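Lectin (Trichosanthes anguina, PDB 4HR6) binds galactosides through its two beta-trefoil domains, as a three-chain, nontoxic homologue of the type II ribosome-inactivating proteins. Local coordinates at residues Gly92-Asn97 and Asp102-Ser107; Pro137-Ile142 and Asp185-Cys190; Met148-Thr153 and Thr157-Glu162; Met235-Ser240 and Lys245-His250. All blocks are in the same frame, centred on the assembly; numbering follows the deposited sequence.

Overall arrangement
The four contacts range from near the centre of the chain to the sugar site of the second lectin domain. Interaction 1 lies in the first lectin domain, about 10 Å from the chain centre, and is a buried join between two small sheets by backbone and water. The other three belong to the second domain. Interaction 2 is a slight surface contact in which an arginine end touches apolar side chains. Interactions 3 and 4 are beta hairpins whose centres lie about 12 Å apart and whose apolar faces meet, Leu161 on Val237 and Met159 on Ile247. Interaction 3 is also tied to interaction 2 by a probable Ile142-Leu150 backbone bond. Interaction 4 alone reaches a bound galactoside.

Interaction 1 (Gly92-Asn97 and Asp102-Ser107); sequences GGTIMN and DLALTS
The carbonyl oxygen of Ile95 receives the backbone N-H of Leu105 at 3.0 Å, and the bond is almost perfectly straight, 177° at the hydrogen. A water closes the next step of the same join: it accepts from Ile95 N at 3.0 Å and can donate to Leu105 O, though it has more acceptors nearby than protons to give. Both main-chain polar groups of Ile95 can thus engage this partner, one directly and one through the water. The segments run in opposite directions, yet the water stands where a second direct bond of an antiparallel pair might be.

The side chains nearest these bonds, Ile95, Ala104 and Leu105, are buried and apolar, which suits them to the place. The CB atoms of Ile95 and Leu105 lie 4.2 Å apart, two branched aliphatic groups set side by side. On the other side of the backbone Thr94 CG2 meets the methyl of Ala104 at 4.1 Å; the threonine turns that methyl anti to its own nitrogen, which leaves OG1 beside the nitrogen and bonded to Arg216. Met96 touches with its CB alone, 3.6 Å from Leu103 O, because its chain bends away beyond that atom. Thr106 ties its hydroxyl back to Ala104 O at 2.8 Å, coming from above the carbonyl plane, and the same OG1 is bonded to Gln127.

In the beta-trefoil this contact joins two separate two-stranded sheets: strand 95-96 pairs with 88-89, while strand 103-106 pairs with 117-120. Trp129 binds Leu105 O through its indole nitrogen and packs on Ile95, covering the seam between them.

Interaction 2 (Pro137-Ile142 and Asp185-Cys190); sequences PIIGSI and DNRELC
Arg187 reaches Pro137 and Ile139 through a chain bent early and turned again at its end: CG lies anti to the carbonyl carbon (chi1 -55°), the chain folds at chi2 (-63°), runs straight at the next torsion, and turns the guanidinium at the last, toward the start of strand 138-143. Ile139 sets CG1 beside its backbone nitrogen, and the bend at the next torsion brings CD1 nearer to the arginine. Both lie in the second beta-trefoil domain, where a type I turn from Asn186 to Leu189 projects Arg187 over the strand.

The touch is light. Pro137 CG stands 4.0 Å from Arg187 NH1, and Ile139 CD1 is 4.0 Å from Arg187 NH2; the two apolar groups cross the arginine side chain at about a right angle. A proline and an isoleucine suit this partly exposed place because they offer apolar contact to the arginine end without competing for its N-H groups. These have other partners: NH2 forms a salt bridge with Asp184, and NH1 is hydrogen-bonded to Tyr176 OH, so both terminal nitrogens of the guanidinium are engaged. Ala174 of strand 173-175 touches both Ile139 and Arg187.

The turn that presents the arginine is itself braced. Leu189 N reaches Asn186 O at 3.2 Å, and in an Asx turn Asn186 OD1 accepts from Glu188 N at 3.3 Å with 157° at the hydrogen, the donor tilted from the amide plane.

Interaction 3 (Met148-Thr153 and Thr157-Glu162); sequences MCLEAT and TNMWLE
Leu150 and Met159 form the apolar centre, with Leu150 CD2 4.0 Å from Met159 CE and equally far from Leu161 CD2. Leu150, Ala152, Met159 and Leu161 share this face of the paired strands, and flexible or branched aliphatic groups suit it because it packs against strands 201-208 and 247-250, including Ile247.

The other face carries larger and more polar groups. Trp160 has its CG between the backbone nitrogen and the carbonyl carbon (chi1 54°), which folds the indole back across the neighbouring strand. Thr153 lies over one face of it: CG2 is 3.7 Å from the centroid of the five-membered ring, a CH-pi contact. Lys245 meets the other face in a cation-pi interaction. At the ring edge, in its plane, Trp160 NE1 donates to Glu162 OE1 at 2.8 Å, a bent bond that uses the anti lone pair of the carboxylate and fixes the turn of the indole. The neighbouring acid, Glu151, lays its OE1 3.5 Å from Glu162 CB. The salt bridge of Glu151 to Lys168 probably offsets its charge beside Glu162, while Gln171 also binds Glu151 OE1.

Between the faces runs the backbone ladder. Cys149 N reaches Glu162 O at 2.8 Å and Glu151 N reaches Trp160 O at 2.8 Å, each with a return bond. At the turn end Thr153 O accepts from both Thr157 N and Asn158 N, each at 3.0 Å. These two residues both face Thr153, a classic beta bulge, here closing a two-stranded antiparallel hairpin of the ricin-type beta-trefoil.

Interaction 4 (Met235-Ser240 and Lys245-His250); sequences MDVARS and KKIILH. With AMG (methyl alpha-D-galactopyranoside), chain E.
The galactose site of the second beta-trefoil domain is built on this hairpin, in which Asp236 pairs with Ile248 and His250 follows two residues on. Ile248 N donates to Asp236 O at 2.9 Å and Ala238 N to Lys246 O at 3.2 Å, setting the register that places the acid beside the ring.

On the other face of the hairpin from Asp236 and Ile248, Met235, Val237, Ile247 and Leu249 turn their aliphatic groups to the interior; Met235 CG and Ile247 CG2 are pressed together at 3.4 Å, tighter than usual for carbons. Ile248 CD1 comes within 4.1 Å of the sugar C6, a place suited to a long branched group, while the small Ala238 methyl packs against Lys246 O.

Asp236 holds CG anti to the backbone nitrogen (chi1 172°), which directs the carboxylate at the methyl galactoside. Sugar O3 donates to Asp236 OD1 at 2.6 Å and sugar O4 to Asp236 OD2 at 3.1 Å, each oxygen of the acid taking one hydroxyl. Gln258 also binds OD1 and so steadies it. The sugar O4 accepts in turn from Arg239 N at 3.0 Å, with 161° at the hydrogen. The His250 ring offers one face to the galactoside, NE2 lying 3.6 Å from C4, while Asn257, His253 and Asp199 complete the site.

Gripping O3 and the axial O4 together, with a flat ring against the carbons beside them, is consistent with recognition of galactose by the placing of its O4.

Interaction 1 (Gly92-Asn97 and Asp102-Ser107)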
loop_
_atom_site.group_PDB
_atom_site.type_symbol
_atom_site.label_atom_id
_atom_site.label_comp_id
_atom_site.label_asym_id
_atom_site.label_seq_id
_atom_site.Cartn_x
_atom_site.Cartn_y
_atom_site.Cartn_z
ATOM N N GLY C 92 -0.259 -6.765 11.513
ATOM C CA GLY C 92 0.284 -8.038 11.044
ATOM C C GLY C 92 -0.713 -9.173 10.853
ATOM O O GLY C 92 -0.310 -10.284 10.506
ATOM N N GLY C 93 -1.999 -8.924 11.094
ATOM C CA GLY C 93 -3.047 -9.936 10.877
ATOM C C GLY C 93 -3.397 -10.815 12.078
ATOM O O GLY C 93 -4.112 -11.825 11.933
ATOM N N THR C 94 -2.899 -10.452 13.254
ATOM C CA THR C 94 -3.238 -11.156 14.480
ATOM C C THR C 94 -4.538 -10.598 15.080
ATOM O O THR C 94 -4.662 -9.395 15.309
ATOM C CB THR C 94 -2.145 -11.012 15.544
ATOM O OG1 THR C 94 -0.890 -11.458 15.014
ATOM C CG2 THR C 94 -2.503 -11.829 16.793
ATOM N N ILE C 95 -5.490 -11.491 15.325
ATOM C CA ILE C 95 -6.706 -11.187 16.056
ATOM C C ILE C 95 -6.585 -11.827 17.427
ATOM O O ILE C 95 -6.415 -13.039 17.524
ATOM C CB ILE C 95 -7.931 -11.769 15.322
ATOM C CG1 ILE C 95 -8.106 -11.033 13.993
ATOM C CG2 ILE C 95 -9.184 -11.676 16.195
ATOM C CD1 ILE C 95 -9.295 -11.467 13.176
ATOM N N MET C 96 -6.689 -11.022 18.474
ATOM C CA MET C 96 -6.528 -11.515 19.836
ATOM C C MET C 96 -7.415 -10.750 20.830
ATOM O O MET C 96 -7.994 -9.722 20.493
ATOM C CB MET C 96 -5.052 -11.420 20.243
ATOM C CG MET C 96 -4.478 -10.013 20.219
ATOM S SD MET C 96 -4.321 -9.243 21.841
ATOM C CE MET C 96 -2.544 -9.335 22.067
ATOM N N ASN C 97 -7.513 -11.280 22.048
ATOM C CA ASN C 97 -8.217 -10.638 23.158
ATOM C C ASN C 97 -7.214 -10.011 24.121
ATOM O O ASN C 97 -6.495 -10.727 24.803
ATOM C CB ASN C 97 -9.067 -11.668 23.908
ATOM C CG ASN C 97 -9.871 -11.057 25.057
ATOM O OD1 ASN C 97 -9.330 -10.358 25.939
ATOM N ND2 ASN C 97 -11.169 -11.338 25.064
ATOM N N ASP C 102 -1.370 -14.011 25.715
ATOM C CA ASP C 102 -0.518 -15.014 25.082
ATOM C C ASP C 102 -1.215 -15.760 23.961
ATOM O O ASP C 102 -0.571 -16.480 23.198
ATOM C CB ASP C 102 -0.017 -16.003 26.131
ATOM C CG ASP C 102 0.818 -15.332 27.201
ATOM O OD1 ASP C 102 1.735 -14.557 26.845
ATOM O OD2 ASP C 102 0.553 -15.578 28.398
ATOM N N LEU C 103 -2.524 -15.571 23.851
ATOM C CA LEU C 103 -3.336 -16.357 22.929
ATOM C C LEU C 103 -3.698 -15.576 21.663
ATOM O O LEU C 103 -3.524 -14.355 21.604
ATOM C CB LEU C 103 -4.596 -16.845 23.650
ATOM C CG LEU C 103 -4.316 -17.842 24.789
ATOM C CD1 LEU C 103 -5.484 -17.919 25.768
ATOM C CD2 LEU C 103 -3.987 -19.221 24.232
ATOM N N ALA C 104 -4.198 -16.291 20.653
ATOM C CA ALA C 104 -4.512 -15.695 19.360
ATOM C C ALA C 104 -5.422 -16.607 18.556
ATOM O O ALA C 104 -5.314 -17.828 18.638
ATOM C CB ALA C 104 -3.232 -15.432 18.585
ATOM N N LEU C 105 -6.308 -16.013 17.765
ATOM C CA LEU C 105 -7.269 -16.785 17.001
ATOM C C LEU C 105 -6.532 -17.674 16.006
ATOM O O LEU C 105 -5.657 -17.202 15.269
ATOM C CB LEU C 105 -8.253 -15.856 16.283
ATOM C CG LEU C 105 -9.388 -16.513 15.493
ATOM C CD1 LEU C 105 -10.364 -17.207 16.432
ATOM C CD2 LEU C 105 -10.122 -15.482 14.636
ATOM N N THR C 106 -6.887 -18.959 15.992
ATOM C CA THR C 106 -6.155 -19.967 15.227
ATOM C C THR C 106 -7.088 -20.928 14.511
ATOM O O THR C 106 -8.217 -21.149 14.944
ATOM C CB THR C 106 -5.251 -20.796 16.141
ATOM O OG1 THR C 106 -4.528 -19.927 17.015
ATOM C CG2 THR C 106 -4.268 -21.646 15.320
ATOM N N SER C 107 -6.607 -21.475 13.399
ATOM C CA SER C 107 -7.297 -22.537 12.695
ATOM C C SER C 107 -6.290 -23.654 12.441
ATOM O O SER C 107 -5.561 -23.629 11.450
ATOM C CB SER C 107 -7.893 -22.034 11.390
ATOM O OG SER C 107 -8.596 -23.075 10.740
HETATM O O HOH W 1 -4.751 -14.398 15.116
#

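Interaction 2 (Pro137-Ile142 and Asp185-Cys190)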
loop_
_atom_site.group_PDB
_atom_site.type_symbol
_atom_site.label_atom_id
_atom_site.label_comp_id
_atom_site.label_asym_id
_atom_site.label_seq_id
_atom_site.Cartn_x
_atom_site.Cartn_y
_atom_site.Cartn_z
ATOM N N PRO C 137 -7.147 -13.677 -3.012
ATOM C CA PRO C 137 -5.713 -13.416 -2.979
ATOM C C PRO C 137 -5.348 -12.276 -3.933
ATOM O O PRO C 137 -5.956 -12.147 -5.001
ATOM C CB PRO C 137 -5.084 -14.733 -3.469
ATOM C CG PRO C 137 -6.184 -15.743 -3.480
ATOM C CD PRO C 137 -7.461 -14.979 -3.638
ATOM N N ILE C 138 -4.362 -11.479 -3.542
ATOM C CA ILE C 138 -3.877 -10.383 -4.371
ATOM C C ILE C 138 -2.750 -10.903 -5.255
ATOM O O ILE C 138 -1.694 -11.287 -4.750
ATOM C CB ILE C 138 -3.291 -9.222 -3.517
ATOM C CG1 ILE C 138 -4.296 -8.713 -2.478
ATOM C CG2 ILE C 138 -2.810 -8.090 -4.421
ATOM C CD1 ILE C 138 -5.611 -8.281 -3.065
ATOM N N ILE C 139 -2.961 -10.883 -6.566
ATOM C CA ILE C 139 -1.951 -11.321 -7.521
ATOM C C ILE C 139 -1.028 -10.192 -7.934
ATOM O O ILE C 139 -1.489 -9.128 -8.341
ATOM C CB ILE C 139 -2.585 -11.821 -8.847
ATOM C CG1 ILE C 139 -3.682 -12.868 -8.605
ATOM C CG2 ILE C 139 -1.507 -12.336 -9.800
ATOM C CD1 ILE C 139 -3.265 -14.017 -7.729
ATOM N N GLY C 140 0.275 -10.439 -7.916
ATOM C CA GLY C 140 1.200 -9.518 -8.555
ATOM C C GLY C 140 2.630 -9.997 -8.628
ATOM O O GLY C 140 2.943 -11.128 -8.230
ATOM N N SER C 141 3.494 -9.141 -9.173
ATOM C CA SER C 141 4.936 -9.362 -9.139
ATOM C C SER C 141 5.483 -8.684 -7.924
ATOM O O SER C 141 4.870 -7.754 -7.398
ATOM C CB SER C 141 5.617 -8.770 -10.372
ATOM O OG SER C 141 5.018 -9.267 -11.549
ATOM N N ILE C 142 6.632 -9.163 -7.463
ATOM C CA ILE C 142 7.311 -8.557 -6.347
ATOM C C ILE C 142 8.646 -8.053 -6.858
ATOM O O ILE C 142 9.474 -8.848 -7.330
ATOM C CB ILE C 142 7.520 -9.548 -5.206
ATOM C CG1 ILE C 142 6.177 -10.094 -4.751
ATOM C CG2 ILE C 142 8.245 -8.874 -4.060
ATOM C CD1 ILE C 142 6.281 -11.240 -3.760
ATOM N N ASP C 185 0.911 -20.414 -10.044
ATOM C CA ASP C 185 0.567 -21.659 -10.743
ATOM C C ASP C 185 0.379 -22.868 -9.814
ATOM O O ASP C 185 -0.230 -23.854 -10.222
ATOM C CB ASP C 185 1.622 -21.996 -11.807
ATOM C CG ASP C 185 1.419 -21.221 -13.112
ATOM O OD1 ASP C 185 0.439 -20.453 -13.239
ATOM O OD2 ASP C 185 2.256 -21.393 -14.024
ATOM N N ASN C 186 0.892 -22.792 -8.587
ATOM C CA ASN C 186 0.745 -23.884 -7.614
ATOM C C ASN C 186 0.507 -23.382 -6.184
ATOM O O ASN C 186 1.446 -23.047 -5.468
ATOM C CB ASN C 186 1.991 -24.785 -7.665
ATOM C CG ASN C 186 1.791 -26.124 -6.970
ATOM O OD1 ASN C 186 0.879 -26.303 -6.162
ATOM N ND2 ASN C 186 2.658 -27.078 -7.290
ATOM N N ARG C 187 -0.756 -23.378 -5.761
ATOM C CA ARG C 187 -1.141 -22.764 -4.480
ATOM C C ARG C 187 -0.858 -23.635 -3.255
ATOM O O ARG C 187 -1.171 -23.241 -2.139
ATOM C CB ARG C 187 -2.622 -22.368 -4.499
ATOM C CG ARG C 187 -3.028 -21.462 -5.658
ATOM C CD ARG C 187 -2.326 -20.107 -5.622
ATOM N NE ARG C 187 -2.636 -19.339 -6.824
ATOM C CZ ARG C 187 -3.723 -18.587 -7.001
ATOM N NH1 ARG C 187 -4.638 -18.469 -6.045
ATOM N NH2 ARG C 187 -3.893 -17.944 -8.153
ATOM N N GLU C 188 -0.275 -24.814 -3.460
ATOM C CA GLU C 188 0.178 -25.664 -2.348
ATOM C C GLU C 188 1.581 -25.258 -1.893
ATOM O O GLU C 188 2.056 -25.718 -0.840
ATOM C CB GLU C 188 0.161 -27.143 -2.760
ATOM C CG GLU C 188 -1.241 -27.677 -3.052
ATOM C CD GLU C 188 -1.254 -29.048 -3.729
ATOM O OE1 GLU C 188 -0.233 -29.458 -4.339
ATOM O OE2 GLU C 188 -2.308 -29.718 -3.662
ATOM N N LEU C 189 2.208 -24.367 -2.671
ATOM C CA LEU C 189 3.594 -23.931 -2.470
ATOM C C LEU C 189 3.738 -22.517 -1.878
ATOM O O LEU C 189 3.212 -21.550 -2.416
ATOM C CB LEU C 189 4.321 -23.980 -3.815
ATOM C CG LEU C 189 4.421 -25.353 -4.489
ATOM C CD1 LEU C 189 5.095 -25.237 -5.847
ATOM C CD2 LEU C 189 5.183 -26.322 -3.595
ATOM N N CYS C 190 4.500 -22.403 -0.796
ATOM C CA CYS C 190 4.606 -21.175 -0.033
ATOM C C CYS C 190 6.038 -20.695 0.034
ATOM O O CYS C 190 6.955 -21.497 0.153
ATOM C CB CYS C 190 4.122 -21.412 1.395
ATOM S SG CYS C 190 2.350 -21.212 1.669
#

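Interaction 3 (Met148-Thr153 and Thr157-Glu162)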
loop_
_atom_site.group_PDB
_atom_site.type_symbol
_atom_site.label_atom_id
_atom_site.label_comp_id
_atom_site.label_asym_id
_atom_site.label_seq_id
_atom_site.Cartn_x
_atom_site.Cartn_y
_atom_site.Cartn_z
ATOM N N MET C 148 14.410 -5.530 -10.391
ATOM C CA MET C 148 14.319 -6.941 -10.741
ATOM C C MET C 148 13.190 -7.622 -9.980
ATOM O O MET C 148 12.813 -7.169 -8.904
ATOM C CB MET C 148 15.650 -7.604 -10.471
ATOM C CG MET C 148 16.698 -7.140 -11.460
ATOM S SD MET C 148 18.259 -7.979 -11.231
ATOM C CE MET C 148 17.953 -9.496 -12.135
ATOM N N CYS C 149 12.665 -8.702 -10.562
ATOM C CA CYS C 149 11.472 -9.405 -10.084
ATOM C C CYS C 149 11.816 -10.750 -9.419
ATOM O O CYS C 149 12.649 -11.503 -9.938
ATOM C CB CYS C 149 10.545 -9.702 -11.262
ATOM S SG CYS C 149 9.523 -8.332 -11.884
ATOM N N LEU C 150 11.159 -11.061 -8.298
ATOM C CA LEU C 150 11.251 -12.390 -7.682
ATOM C C LEU C 150 10.722 -13.447 -8.624
ATOM O O LEU C 150 9.600 -13.350 -9.118
ATOM C CB LEU C 150 10.437 -12.497 -6.395
ATOM C CG LEU C 150 11.071 -12.170 -5.052
ATOM C CD1 LEU C 150 10.084 -12.613 -3.985
ATOM C CD2 LEU C 150 12.411 -12.845 -4.830
ATOM N N GLU C 151 11.540 -14.472 -8.858
ATOM C CA GLU C 151 11.138 -15.584 -9.702
ATOM C C GLU C 151 11.204 -16.934 -8.955
ATOM O O GLU C 151 12.120 -17.192 -8.159
ATOM C CB GLU C 151 12.002 -15.618 -10.956
ATOM C CG GLU C 151 11.413 -16.476 -12.059
ATOM C CD GLU C 151 12.197 -16.367 -13.342
ATOM O OE1 GLU C 151 12.177 -15.284 -13.955
ATOM O OE2 GLU C 151 12.838 -17.363 -13.728
ATOM N N ALA C 152 10.197 -17.764 -9.198
ATOM C CA ALA C 152 10.187 -19.144 -8.723
ATOM C C ALA C 152 11.014 -19.957 -9.719
ATOM O O ALA C 152 10.604 -20.120 -10.876
ATOM C CB ALA C 152 8.763 -19.688 -8.649
ATOM N N THR C 153 12.176 -20.428 -9.270
ATOM C CA THR C 153 13.112 -21.176 -10.126
ATOM C C THR C 153 13.165 -22.690 -9.831
ATOM O O THR C 153 12.589 -23.181 -8.842
ATOM C CB THR C 153 14.531 -20.614 -9.958
ATOM O OG1 THR C 153 14.914 -20.696 -8.577
ATOM C CG2 THR C 153 14.588 -19.154 -10.427
ATOM N N THR C 157 10.970 -24.856 -7.012
ATOM C CA THR C 157 11.592 -25.275 -5.746
ATOM C C THR C 157 12.396 -24.165 -5.097
ATOM O O THR C 157 12.459 -24.099 -3.873
ATOM C CB THR C 157 12.517 -26.517 -5.912
ATOM O OG1 THR C 157 13.581 -26.218 -6.820
ATOM C CG2 THR C 157 11.731 -27.731 -6.435
ATOM N N ASN C 158 13.019 -23.303 -5.901
ATOM C CA ASN C 158 13.815 -22.185 -5.380
ATOM C C ASN C 158 13.323 -20.802 -5.830
ATOM O O ASN C 158 12.427 -20.697 -6.661
ATOM C CB ASN C 158 15.270 -22.362 -5.783
ATOM C CG ASN C 158 16.063 -23.100 -4.738
ATOM O OD1 ASN C 158 15.717 -24.219 -4.361
ATOM N ND2 ASN C 158 17.126 -22.467 -4.245
ATOM N N MET C 159 13.913 -19.747 -5.277
ATOM C CA MET C 159 13.572 -18.391 -5.710
ATOM C C MET C 159 14.702 -17.373 -5.574
ATOM O O MET C 159 15.473 -17.408 -4.622
ATOM C CB MET C 159 12.301 -17.889 -4.995
ATOM C CG MET C 159 12.473 -17.502 -3.537
ATOM S SD MET C 159 11.107 -16.453 -2.990
ATOM C CE MET C 159 11.973 -15.401 -1.826
ATOM N N TRP C 160 14.795 -16.488 -6.565
ATOM C CA TRP C 160 15.717 -15.351 -6.539
ATOM C C TRP C 160 15.272 -14.279 -7.547
ATOM O O TRP C 160 14.235 -14.406 -8.206
ATOM C CB TRP C 160 17.165 -15.798 -6.825
ATOM C CG TRP C 160 17.338 -16.583 -8.097
ATOM C CD1 TRP C 160 17.256 -16.118 -9.379
ATOM C CD2 TRP C 160 17.631 -17.982 -8.199
ATOM N NE1 TRP C 160 17.460 -17.147 -10.278
ATOM C CE2 TRP C 160 17.707 -18.298 -9.574
ATOM C CE3 TRP C 160 17.844 -18.997 -7.257
ATOM C CZ2 TRP C 160 17.977 -19.589 -10.029
ATOM C CZ3 TRP C 160 18.112 -20.277 -7.710
ATOM C CH2 TRP C 160 18.176 -20.563 -9.086
ATOM N N LEU C 161 16.083 -13.239 -7.680
ATOM C CA LEU C 161 15.783 -12.132 -8.580
ATOM C C LEU C 161 16.264 -12.349 -10.012
ATOM O O LEU C 161 17.426 -12.674 -10.265
ATOM C CB LEU C 161 16.361 -10.840 -8.007
ATOM C CG LEU C 161 15.668 -10.422 -6.709
ATOM C CD1 LEU C 161 16.452 -9.327 -6.002
ATOM C CD2 LEU C 161 14.246 -9.990 -7.001
ATOM N N GLU C 162 15.333 -12.186 -10.939
ATOM C CA GLU C 162 15.607 -12.215 -12.355
ATOM C C GLU C 162 15.069 -10.911 -12.943
ATOM O O GLU C 162 14.383 -10.154 -12.258
ATOM C CB GLU C 162 14.915 -13.423 -12.983
ATOM C CG GLU C 162 15.546 -14.756 -12.579
ATOM C CD GLU C 162 16.932 -14.970 -13.190
ATOM O OE1 GLU C 162 17.809 -15.552 -12.511
ATOM O OE2 GLU C 162 17.153 -14.543 -14.343
#

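Interaction 4 (Met235-Ser240 and Lys245-His250)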
loop_
_atom_site.group_PDB
_atom_site.type_symbol
_atom_site.label_atom_id
_atom_site.label_comp_id
_atom_site.label_asym_id
_atom_site.label_seq_id
_atom_site.Cartn_x
_atom_site.Cartn_y
_atom_site.Cartn_z
ATOM N N MET C 235 12.865 -9.632 4.581
ATOM C CA MET C 235 13.387 -10.216 3.368
ATOM C C MET C 235 14.472 -9.282 2.813
ATOM O O MET C 235 14.359 -8.054 2.889
ATOM C CB MET C 235 12.237 -10.410 2.384
ATOM C CG MET C 235 12.486 -11.443 1.317
ATOM S SD MET C 235 11.004 -11.921 0.413
ATOM C CE MET C 235 10.040 -12.684 1.701
ATOM N N ASP C 236 15.541 -9.873 2.285
ATOM C CA ASP C 236 16.804 -9.160 2.101
ATOM C C ASP C 236 17.621 -9.848 1.012
ATOM O O ASP C 236 17.832 -11.065 1.057
ATOM C CB ASP C 236 17.560 -9.124 3.443
ATOM C CG ASP C 236 18.986 -8.568 3.333
ATOM O OD1 ASP C 236 19.466 -7.906 4.286
ATOM O OD2 ASP C 236 19.632 -8.808 2.310
ATOM N N VAL C 237 18.055 -9.058 0.034
ATOM C CA VAL C 237 18.921 -9.520 -1.036
ATOM C C VAL C 237 20.353 -9.508 -0.504
ATOM O O VAL C 237 20.905 -8.443 -0.201
ATOM C CB VAL C 237 18.817 -8.639 -2.303
ATOM C CG1 VAL C 237 19.644 -9.236 -3.441
ATOM C CG2 VAL C 237 17.363 -8.491 -2.744
ATOM N N ALA C 238 20.935 -10.702 -0.372
ATOM C CA ALA C 238 22.240 -10.889 0.280
ATOM C C ALA C 238 23.326 -10.036 -0.357
ATOM O O ALA C 238 23.535 -10.113 -1.575
ATOM C CB ALA C 238 22.637 -12.360 0.225
ATOM N N ARG C 239 23.985 -9.216 0.465
ATOM C CA ARG C 239 25.130 -8.387 0.048
ATOM C C ARG C 239 24.778 -7.339 -1.008
ATOM O O ARG C 239 25.658 -6.855 -1.712
ATOM N N SER C 240 23.493 -6.994 -1.109
ATOM C CA SER C 240 22.957 -6.220 -2.234
ATOM C C SER C 240 23.477 -6.756 -3.569
ATOM O O SER C 240 23.716 -5.988 -4.501
ATOM C CB SER C 240 23.294 -4.731 -2.087
ATOM O OG SER C 240 22.975 -4.266 -0.785
ATOM N N LYS C 245 22.181 -15.042 -6.096
ATOM C CA LYS C 245 20.977 -15.873 -6.139
ATOM C C LYS C 245 20.414 -16.252 -4.752
ATOM O O LYS C 245 19.702 -17.250 -4.635
ATOM C CB LYS C 245 21.234 -17.135 -6.974
ATOM C CG LYS C 245 20.776 -17.029 -8.414
ATOM C CD LYS C 245 21.637 -16.088 -9.227
ATOM C CE LYS C 245 21.196 -16.070 -10.685
ATOM N NZ LYS C 245 21.278 -17.420 -11.318
ATOM N N LYS C 246 20.718 -15.454 -3.720
ATOM C CA LYS C 246 20.274 -15.739 -2.345
ATOM C C LYS C 246 19.417 -14.621 -1.710
ATOM O O LYS C 246 19.891 -13.499 -1.467
ATOM C CB LYS C 246 21.475 -16.051 -1.426
ATOM C CG LYS C 246 21.747 -17.541 -1.189
ATOM C CD LYS C 246 22.601 -18.151 -2.293
ATOM C CE LYS C 246 23.003 -19.597 -2.006
ATOM N NZ LYS C 246 22.131 -20.597 -2.688
ATOM N N ILE C 247 18.159 -14.960 -1.427
ATOM C CA ILE C 247 17.282 -14.132 -0.603
ATOM C C ILE C 247 17.308 -14.683 0.819
ATOM O O ILE C 247 17.034 -15.864 1.037
ATOM C CB ILE C 247 15.827 -14.148 -1.118
ATOM C CG1 ILE C 247 15.776 -13.824 -2.611
ATOM C CG2 ILE C 247 14.957 -13.184 -0.303
ATOM C CD1 ILE C 247 16.486 -12.533 -2.976
ATOM N N ILE C 248 17.641 -13.825 1.777
ATOM C CA ILE C 248 17.735 -14.220 3.168
ATOM C C ILE C 248 16.781 -13.407 4.049
ATOM O O ILE C 248 16.189 -12.431 3.593
ATOM C CB ILE C 248 19.180 -14.058 3.698
ATOM C CG1 ILE C 248 19.590 -12.585 3.758
ATOM C CG2 ILE C 248 20.150 -14.855 2.830
ATOM C CD1 ILE C 248 20.938 -12.337 4.400
ATOM N N LEU C 249 16.678 -13.819 5.314
ATOM C CA LEU C 249 15.859 -13.171 6.326
ATOM C C LEU C 249 16.768 -12.499 7.339
ATOM O O LEU C 249 17.441 -13.161 8.114
ATOM C CB LEU C 249 14.977 -14.212 7.017
ATOM C CG LEU C 249 13.892 -13.713 7.972
ATOM C CD1 LEU C 249 12.925 -12.772 7.269
ATOM C CD2 LEU C 249 13.136 -14.904 8.532
ATOM N N HIS C 250 16.767 -11.173 7.342
ATOM C CA HIS C 250 17.804 -10.401 8.003
ATOM C C HIS C 250 17.223 -9.420 9.007
ATOM O O HIS C 250 16.033 -9.150 9.004
ATOM C CB HIS C 250 18.591 -9.650 6.922
ATOM C CG HIS C 250 19.887 -9.078 7.395
ATOM N ND1 HIS C 250 19.988 -7.817 7.940
ATOM C CD2 HIS C 250 21.140 -9.586 7.389
ATOM C CE1 HIS C 250 21.248 -7.575 8.256
ATOM N NE2 HIS C 250 21.967 -8.632 7.932
HETATM C C1 AMG E . 25.365 -6.782 4.369
HETATM C C2 AMG E . 24.023 -6.167 3.968
HETATM C C3 AMG E . 22.861 -6.866 4.685
HETATM C C4 AMG E . 22.937 -8.369 4.449
HETATM C C5 AMG E . 24.343 -8.899 4.775
HETATM C C6 AMG E . 24.514 -10.376 4.431
HETATM C C7 AMG E . 26.981 -6.309 6.055
HETATM O O1 AMG E . 25.613 -6.588 5.768
HETATM O O2 AMG E . 24.055 -4.772 4.275
HETATM O O3 AMG E . 21.591 -6.378 4.227
HETATM O O4 AMG E . 22.580 -8.645 3.089
HETATM O O5 AMG E . 25.338 -8.170 4.055
HETATM O O6 AMG E . 25.618 -10.893 5.186
#